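Local coordinates for uncharacterized protein (Bacteroides ovatus CL02T12C04, PDB 6PTM) that probably releases sugar units from the ends of carrageenan chains, acting as an exo-carrageenase of glycoside hydrolase family 42, at residues 169-174 and 500-505; 197-202 and 231-236. One frame throughout, in Å; residues are numbered along the deposited sequence.

Contact 1 (169-174 and 500-505); sequences PVFLAD and GLTATQ
Leu172 and Ala503 face each other where the first and last strands of the (beta/alpha)8 barrel meet, the parallel seam that closes the ring in this family of glycoside hydrolases. Strands 172-174 and 503-505 run almost exactly parallel, their axes 4.7 Å apart. The tight part lies in the middle. There Leu172 CB packs against Ala503 CB at 4.0 Å, with Leu163 of the neighbouring hairpin strand touching both side chains. Asp174 lies on the same face as this pair; its carboxylate turns away from the seam, OD1 to the backbone N of Leu191 and OD2 into a salt bridge with Lys178. The opposite face carries Ala173 and Thr504, and Ala173 is packed under helix 534-549. Toward the start of the seam the backbones spread a little, and the side chains make only wide contacts, Thr502 CG2 lying 4.2 Å from the backbone O of Val170, while Thr502 OG1 turns to Met466 N on the next strand. Phe171 holds CG anti to its carbonyl carbon (chi1 -54°), which brings the edge of its ring up to Thr502 O, with CD1 3.9 Å from that oxygen. The solvent side is at the far end, where Gln505 is partly exposed and its side chain leans on Thr176 and Leu191. Three backbone hydrogen bonds tie the seam: Leu172 N to Thr502 O, Thr504 N to Leu172 O, and Asp174 N to Thr504 O, the last nearly straight at 168°. The carbonyl O of Leu172 takes three partners. Thr504 N reaches it at 2.9 Å, tilted 29° from the carbonyl plane, and the CA-H of Ala503 adds a contact. A water also donates to Leu172 O at 3.0 Å and hydrogen-bonds Thr504 OG1 at 2.7 Å.

Contact 2 (197-202 and 231-236); sequences TNANVI and HSNFPK
The Phe234 ring meets Asn198 obliquely, its CD1 4.2 Å from Asn198 CB, while one face carries CD of the adjacent Pro235, 3.4 Å above the ring plane and offset toward the rim. A second flat group, the amide of Asn233, takes the methyl of Ala199 over its face: Ala199 CB is 3.6 Å from Asn233 CG and about as far from OD1 and ND2. The third pairing is between the Asn198 amide and the His231 imidazole, planes 46° apart. Each of these two has its main polar partner outside the pair: Asn267 OD1 for Asn198 ND2, Tyr256 OH for His231 ND1.

No clear direct hydrogen bond joins the two loops; a water bridges them. It accepts from Asn198 N at 2.8 Å and from Asn198 ND2 at 3.1 Å, and it lies 2.8 Å from Asn233 O, to which it can donate, though other acceptors compete for its protons. With CG beside the backbone N (chi1 -68°), ND2 and the backbone N of Asn198 lie close enough together to bond the same water. Thr197 OG1 also comes near Asn233 O, but the angle there is poor; it bonds Asn230 OD1 and accepts a weak bond from Ala199 N.

Pro235 fits against the 3-10 turn 198-200, with CG and CD both about 3.5 Å from Asn198 O and CB the same distance from Val201 O. Replacing Pro235 with an alanine would remove CG and CD, and is likely to leave a gap under Asn198 O and the Phe234 ring freer to shift. Pro235 occupies the N-cap of helix 236-241, and two adjacent beta-alpha loops, following the second and third strands, pack here at the C-terminal rim of a (beta/alpha)8 barrel.

How the contacts relate
Both contacts belong to one barrel but hold different parts of it. Contact 1 joins strands from its beginning and end, 326 residues apart along the chain, and lies about 11 Å from the centre of the chain. Contact 2 ties the loops after two consecutive strands and sits about 28 Å out. It is nested in sequence within the loop that contact 1 closes. The two do not touch: their centres are about 31 Å apart and their nearest atoms about 14 Å. In such barrels the active site lies at the C-terminal ends of the strands, so the strands of contact 1 probably run toward it, while contact 2 belongs to the loop layer on that side.

Contact 1 (169-174 and 500-505)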
ATOM      1  N   PRO A 169     -20.262   1.788   1.528  1.00 15.55           N
ATOM      2  CA  PRO A 169     -18.842   1.436   1.526  1.00 14.53           C
ATOM      3  C   PRO A 169     -18.503   0.586   2.758  1.00 13.56           C
ATOM      4  O   PRO A 169     -18.933   0.921   3.907  1.00 13.55           O
ATOM      5  CB  PRO A 169     -18.064   2.771   1.512  1.00 15.00           C
ATOM      6  CG  PRO A 169     -19.115   3.861   1.450  1.00 15.82           C
ATOM      7  CD  PRO A 169     -20.472   3.241   1.678  1.00 15.49           C
ATOM      8  N   VAL A 170     -17.726  -0.479   2.513  1.00 12.93           N
ATOM      9  CA  VAL A 170     -17.081  -1.284   3.579  1.00 13.12           C
ATOM     10  C   VAL A 170     -15.582  -1.409   3.261  1.00 13.51           C
ATOM     11  O   VAL A 170     -15.157  -1.090   2.128  1.00 15.63           O
ATOM     12  CB  VAL A 170     -17.754  -2.655   3.778  1.00 13.22           C
ATOM     13  CG1 VAL A 170     -19.187  -2.501   4.247  1.00 13.83           C
ATOM     14  CG2 VAL A 170     -17.689  -3.533   2.534  1.00 13.01           C
ATOM     15  N   PHE A 171     -14.832  -1.845   4.256  1.00 13.02           N
ATOM     16  CA  PHE A 171     -13.382  -2.101   4.215  1.00 13.92           C
ATOM     17  C   PHE A 171     -13.136  -3.549   4.639  1.00 13.87           C
ATOM     18  O   PHE A 171     -13.678  -3.975   5.668  1.00 14.55           O
ATOM     19  CB  PHE A 171     -12.668  -1.053   5.075  1.00 13.04           C
ATOM     20  CG  PHE A 171     -13.045   0.358   4.680  1.00 13.16           C
ATOM     21  CD1 PHE A 171     -12.601   0.896   3.472  1.00 13.28           C
ATOM     22  CD2 PHE A 171     -13.886   1.123   5.472  1.00 11.94           C
ATOM     23  CE1 PHE A 171     -12.987   2.168   3.075  1.00 13.26           C
ATOM     24  CE2 PHE A 171     -14.295   2.377   5.055  1.00 11.80           C
ATOM     25  CZ  PHE A 171     -13.840   2.898   3.867  1.00 12.94           C
ATOM     26  N   LEU A 172     -12.285  -4.260   3.902  1.00 14.54           N
ATOM     27  CA  LEU A 172     -12.108  -5.720   4.060  1.00 14.85           C
ATOM     28  C   LEU A 172     -10.714  -6.062   4.610  1.00 14.92           C
ATOM     29  O   LEU A 172      -9.694  -5.487   4.144  1.00 14.11           O
ATOM     30  CB  LEU A 172     -12.365  -6.426   2.733  1.00 16.28           C
ATOM     31  CG  LEU A 172     -13.762  -6.253   2.122  1.00 20.07           C
ATOM     32  CD1 LEU A 172     -13.905  -7.196   0.917  1.00 21.57           C
ATOM     33  CD2 LEU A 172     -14.913  -6.455   3.130  1.00 19.19           C
ATOM     34  N   ALA A 173     -10.673  -7.012   5.536  1.00 14.15           N
ATOM     35  CA  ALA A 173      -9.415  -7.615   6.028  1.00 15.30           C
ATOM     36  C   ALA A 173      -9.546  -9.133   6.017  1.00 15.46           C
ATOM     37  O   ALA A 173     -10.568  -9.649   6.527  1.00 16.89           O
ATOM     38  CB  ALA A 173      -9.104  -7.122   7.405  1.00 14.62           C
ATOM     39  N   ASP A 174      -8.558  -9.807   5.443  1.00 15.37           N
ATOM     40  CA  ASP A 174      -8.326 -11.265   5.592  1.00 17.13           C
ATOM     41  C   ASP A 174      -6.809 -11.507   5.761  1.00 17.63           C
ATOM     42  O   ASP A 174      -6.060 -10.561   5.971  1.00 16.50           O
ATOM     43  CB  ASP A 174      -8.948 -12.043   4.428  1.00 16.96           C
ATOM     44  CG  ASP A 174      -9.334 -13.474   4.788  1.00 17.12           C
ATOM     45  OD1 ASP A 174     -10.340 -13.969   4.267  1.00 16.84           O
ATOM     46  OD2 ASP A 174      -8.584 -14.106   5.541  1.00 17.52           O
ATOM     47  N   GLY A 500      -6.358   5.758   1.469  1.00 13.27           N
ATOM     48  CA  GLY A 500      -6.974   5.111   0.294  1.00 13.50           C
ATOM     49  C   GLY A 500      -7.156   3.605   0.401  1.00 13.33           C
ATOM     50  O   GLY A 500      -7.851   3.052  -0.439  1.00 14.41           O
ATOM     51  N   LEU A 501      -6.536   2.949   1.366  1.00 13.08           N
ATOM     52  CA  LEU A 501      -6.635   1.474   1.454  1.00 13.65           C
ATOM     53  C   LEU A 501      -8.094   1.027   1.613  1.00 13.37           C
ATOM     54  O   LEU A 501      -8.800   1.502   2.540  1.00 11.57           O
ATOM     55  CB  LEU A 501      -5.799   0.997   2.632  1.00 13.95           C
ATOM     56  CG  LEU A 501      -5.776  -0.512   2.854  1.00 15.13           C
ATOM     57  CD1 LEU A 501      -5.216  -1.229   1.618  1.00 15.53           C
ATOM     58  CD2 LEU A 501      -4.929  -0.787   4.086  1.00 15.24           C
ATOM     59  N   THR A 502      -8.491   0.052   0.798  1.00 13.16           N
ATOM     60  CA  THR A 502      -9.881  -0.466   0.769  1.00 13.07           C
ATOM     61  C   THR A 502      -9.929  -1.894   1.303  1.00 12.71           C
ATOM     62  O   THR A 502     -10.894  -2.238   1.966  1.00 13.60           O
ATOM     63  CB  THR A 502     -10.523  -0.427  -0.625  1.00 13.37           C
ATOM     64  OG1 THR A 502     -10.053   0.677  -1.396  1.00 13.04           O
ATOM     65  CG2 THR A 502     -12.030  -0.350  -0.505  1.00 14.11           C
ATOM     66  N   ALA A 503      -8.952  -2.720   0.974  1.00 13.89           N
ATOM     67  CA  ALA A 503      -8.949  -4.147   1.339  1.00 13.40           C
ATOM     68  C   ALA A 503      -7.516  -4.574   1.560  1.00 13.34           C
ATOM     69  O   ALA A 503      -6.639  -4.073   0.850  1.00 12.69           O
ATOM     70  CB  ALA A 503      -9.585  -4.953   0.250  1.00 14.79           C
ATOM     71  N   THR A 504      -7.319  -5.522   2.464  1.00 14.11           N
ATOM     72  CA  THR A 504      -5.991  -6.053   2.834  1.00 14.62           C
ATOM     73  C   THR A 504      -6.086  -7.562   3.022  1.00 16.46           C
ATOM     74  O   THR A 504      -6.947  -8.007   3.799  1.00 15.31           O
ATOM     75  CB  THR A 504      -5.432  -5.441   4.115  1.00 14.50           C
ATOM     76  OG1 THR A 504      -5.527  -4.021   3.975  1.00 14.73           O
ATOM     77  CG2 THR A 504      -4.004  -5.882   4.351  1.00 14.71           C
ATOM     78  N   GLN A 505      -5.219  -8.303   2.332  1.00 16.54           N
ATOM     79  CA  GLN A 505      -4.880  -9.687   2.732  1.00 17.20           C
ATOM     80  C   GLN A 505      -3.607  -9.551   3.556  1.00 17.43           C
ATOM     81  O   GLN A 505      -2.562  -9.307   2.920  1.00 18.06           O
ATOM     82  CB  GLN A 505      -4.689 -10.604   1.526  1.00 17.00           C
ATOM     83  CG  GLN A 505      -4.515 -12.046   1.973  1.00 18.93           C
ATOM     84  CD  GLN A 505      -4.358 -13.012   0.831  1.00 19.38           C
ATOM     85  OE1 GLN A 505      -3.682 -12.739  -0.163  1.00 22.25           O
ATOM     86  NE2 GLN A 505      -5.001 -14.148   0.978  1.00 16.43           N
TER
HETATM   87  O   HOH W   1      -7.968  -3.117   4.747  1.00 17.48           O

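Contact 2 (197-202 and 231-236)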
ATOM      1  N   THR A 197      -0.326 -20.956 -12.365  1.00 18.26           N
ATOM      2  CA  THR A 197       1.096 -20.820 -12.725  1.00 18.66           C
ATOM      3  C   THR A 197       1.258 -21.235 -14.185  1.00 18.76           C
ATOM      4  O   THR A 197       0.514 -22.152 -14.662  1.00 15.81           O
ATOM      5  CB  THR A 197       1.967 -21.632 -11.756  1.00 20.37           C
ATOM      6  OG1 THR A 197       3.298 -21.457 -12.211  1.00 20.69           O
ATOM      7  CG2 THR A 197       1.628 -23.105 -11.694  1.00 21.46           C
ATOM      8  N   ASN A 198       2.220 -20.625 -14.877  1.00 16.77           N
ATOM      9  CA  ASN A 198       2.541 -21.084 -16.241  1.00 17.25           C
ATOM     10  C   ASN A 198       2.932 -22.573 -16.222  1.00 16.22           C
ATOM     11  O   ASN A 198       2.800 -23.201 -17.252  1.00 15.43           O
ATOM     12  CB  ASN A 198       3.564 -20.175 -16.893  1.00 18.24           C
ATOM     13  CG  ASN A 198       2.960 -18.819 -17.171  1.00 17.58           C
ATOM     14  OD1 ASN A 198       2.072 -18.695 -17.998  1.00 19.42           O
ATOM     15  ND2 ASN A 198       3.458 -17.811 -16.502  1.00 15.49           N
ATOM     16  N   ALA A 199       3.377 -23.145 -15.105  1.00 16.06           N
ATOM     17  CA  ALA A 199       3.708 -24.596 -15.052  1.00 18.00           C
ATOM     18  C   ALA A 199       2.436 -25.424 -15.279  1.00 17.91           C
ATOM     19  O   ALA A 199       2.556 -26.626 -15.563  1.00 18.10           O
ATOM     20  CB  ALA A 199       4.386 -24.969 -13.752  1.00 18.82           C
ATOM     21  N   ASN A 200       1.246 -24.824 -15.175  1.00 17.32           N
ATOM     22  CA  ASN A 200      -0.027 -25.567 -15.400  1.00 18.23           C
ATOM     23  C   ASN A 200      -0.259 -25.722 -16.898  1.00 19.35           C
ATOM     24  O   ASN A 200      -1.245 -26.405 -17.265  1.00 19.18           O
ATOM     25  CB  ASN A 200      -1.252 -24.886 -14.780  1.00 18.57           C
ATOM     26  CG  ASN A 200      -1.196 -24.705 -13.279  1.00 18.49           C
ATOM     27  OD1 ASN A 200      -1.677 -23.693 -12.772  1.00 16.47           O
ATOM     28  ND2 ASN A 200      -0.642 -25.676 -12.571  1.00 16.60           N
ATOM     29  N   VAL A 201       0.548 -25.046 -17.744  1.00 19.09           N
ATOM     30  CA  VAL A 201       0.558 -25.304 -19.209  1.00 18.69           C
ATOM     31  C   VAL A 201       1.523 -26.478 -19.416  1.00 19.73           C
ATOM     32  O   VAL A 201       2.758 -26.255 -19.291  1.00 19.12           O
ATOM     33  CB  VAL A 201       0.977 -24.081 -20.053  1.00 19.42           C
ATOM     34  CG1 VAL A 201       0.930 -24.415 -21.542  1.00 20.47           C
ATOM     35  CG2 VAL A 201       0.126 -22.854 -19.771  1.00 19.57           C
ATOM     36  N   ILE A 202       1.005 -27.675 -19.702  1.00 19.27           N
ATOM     37  CA  ILE A 202       1.811 -28.921 -19.614  1.00 21.04           C
ATOM     38  C   ILE A 202       2.401 -29.274 -20.989  1.00 21.24           C
ATOM     39  O   ILE A 202       3.200 -30.184 -21.011  1.00 26.70           O
ATOM     40  CB  ILE A 202       1.031 -30.100 -18.972  1.00 23.39           C
ATOM     41  CG1 ILE A 202      -0.110 -30.599 -19.865  1.00 24.37           C
ATOM     42  CG2 ILE A 202       0.555 -29.720 -17.567  1.00 24.67           C
ATOM     43  CD1 ILE A 202      -0.927 -31.725 -19.275  1.00 24.97           C
ATOM     44  N   HIS A 231       4.617 -16.518 -11.427  1.00 16.12           N
ATOM     45  CA  HIS A 231       5.617 -16.373 -12.520  1.00 18.57           C
ATOM     46  C   HIS A 231       6.981 -16.964 -12.140  1.00 18.54           C
ATOM     47  O   HIS A 231       7.905 -16.801 -12.952  1.00 21.73           O
ATOM     48  CB  HIS A 231       5.710 -14.901 -12.957  1.00 18.88           C
ATOM     49  CG  HIS A 231       4.459 -14.390 -13.590  1.00 17.81           C
ATOM     50  ND1 HIS A 231       4.104 -14.729 -14.869  1.00 18.67           N
ATOM     51  CD2 HIS A 231       3.472 -13.593 -13.115  1.00 18.92           C
ATOM     52  CE1 HIS A 231       2.945 -14.146 -15.165  1.00 18.14           C
ATOM     53  NE2 HIS A 231       2.538 -13.433 -14.104  1.00 16.39           N
ATOM     54  N   SER A 232       7.143 -17.577 -10.963  1.00 16.94           N
ATOM     55  CA  SER A 232       8.440 -18.162 -10.527  1.00 18.03           C
ATOM     56  C   SER A 232       8.648 -19.559 -11.116  1.00 19.92           C
ATOM     57  O   SER A 232       9.783 -19.989 -11.162  1.00 21.95           O
ATOM     58  CB  SER A 232       8.547 -18.205  -9.042  1.00 17.08           C
ATOM     59  OG  SER A 232       7.532 -19.009  -8.508  1.00 16.96           O
ATOM     60  N   ASN A 233       7.583 -20.215 -11.558  1.00 20.61           N
ATOM     61  CA  ASN A 233       7.591 -21.643 -11.948  1.00 22.35           C
ATOM     62  C   ASN A 233       7.205 -21.704 -13.423  1.00 21.61           C
ATOM     63  O   ASN A 233       6.005 -21.644 -13.731  1.00 22.11           O
ATOM     64  CB  ASN A 233       6.667 -22.456 -11.027  1.00 26.25           C
ATOM     65  CG  ASN A 233       6.784 -23.958 -11.244  1.00 31.92           C
ATOM     66  OD1 ASN A 233       7.547 -24.417 -12.105  1.00 32.59           O
ATOM     67  ND2 ASN A 233       6.010 -24.740 -10.494  1.00 36.31           N
ATOM     68  N   PHE A 234       8.188 -21.786 -14.314  1.00 20.12           N
ATOM     69  CA  PHE A 234       7.945 -21.819 -15.766  1.00 20.57           C
ATOM     70  C   PHE A 234       8.076 -23.273 -16.220  1.00 21.16           C
ATOM     71  O   PHE A 234       8.955 -23.985 -15.750  1.00 20.11           O
ATOM     72  CB  PHE A 234       8.882 -20.810 -16.415  1.00 20.09           C
ATOM     73  CG  PHE A 234       8.557 -20.583 -17.854  1.00 21.40           C
ATOM     74  CD1 PHE A 234       7.480 -19.787 -18.211  1.00 21.35           C
ATOM     75  CD2 PHE A 234       9.316 -21.167 -18.852  1.00 22.26           C
ATOM     76  CE1 PHE A 234       7.171 -19.588 -19.542  1.00 21.44           C
ATOM     77  CE2 PHE A 234       8.982 -20.973 -20.183  1.00 20.39           C
ATOM     78  CZ  PHE A 234       7.932 -20.171 -20.523  1.00 21.06           C
ATOM     79  N   PRO A 235       7.196 -23.800 -17.100  1.00 21.59           N
ATOM     80  CA  PRO A 235       7.163 -25.253 -17.334  1.00 23.63           C
ATOM     81  C   PRO A 235       8.451 -25.830 -17.965  1.00 26.04           C
ATOM     82  O   PRO A 235       8.992 -25.233 -18.901  1.00 23.82           O
ATOM     83  CB  PRO A 235       5.957 -25.450 -18.256  1.00 22.72           C
ATOM     84  CG  PRO A 235       5.784 -24.100 -18.927  1.00 22.79           C
ATOM     85  CD  PRO A 235       6.192 -23.078 -17.876  1.00 21.31           C
ATOM     86  N   LYS A 236       8.921 -26.976 -17.448  1.00 26.09           N
ATOM     87  CA  LYS A 236      10.204 -27.598 -17.863  1.00 29.05           C
ATOM     88  C   LYS A 236      10.168 -27.919 -19.366  1.00 25.08           C
ATOM     89  O   LYS A 236      11.193 -27.772 -20.014  1.00 24.86           O
ATOM     90  CB  LYS A 236      10.514 -28.840 -17.012  1.00 34.30           C
ATOM     91  CG  LYS A 236      10.990 -28.516 -15.604  1.00 40.05           C
ATOM     92  CD  LYS A 236      12.389 -27.921 -15.565  1.00 47.09           C
ATOM     93  CE  LYS A 236      12.687 -27.147 -14.298  1.00 54.80           C
ATOM     94  NZ  LYS A 236      12.509 -28.008 -13.106  1.00 60.77           N
TER
HETATM   95  O   HOH W   2       4.591 -19.304 -14.075  1.00 20.52           O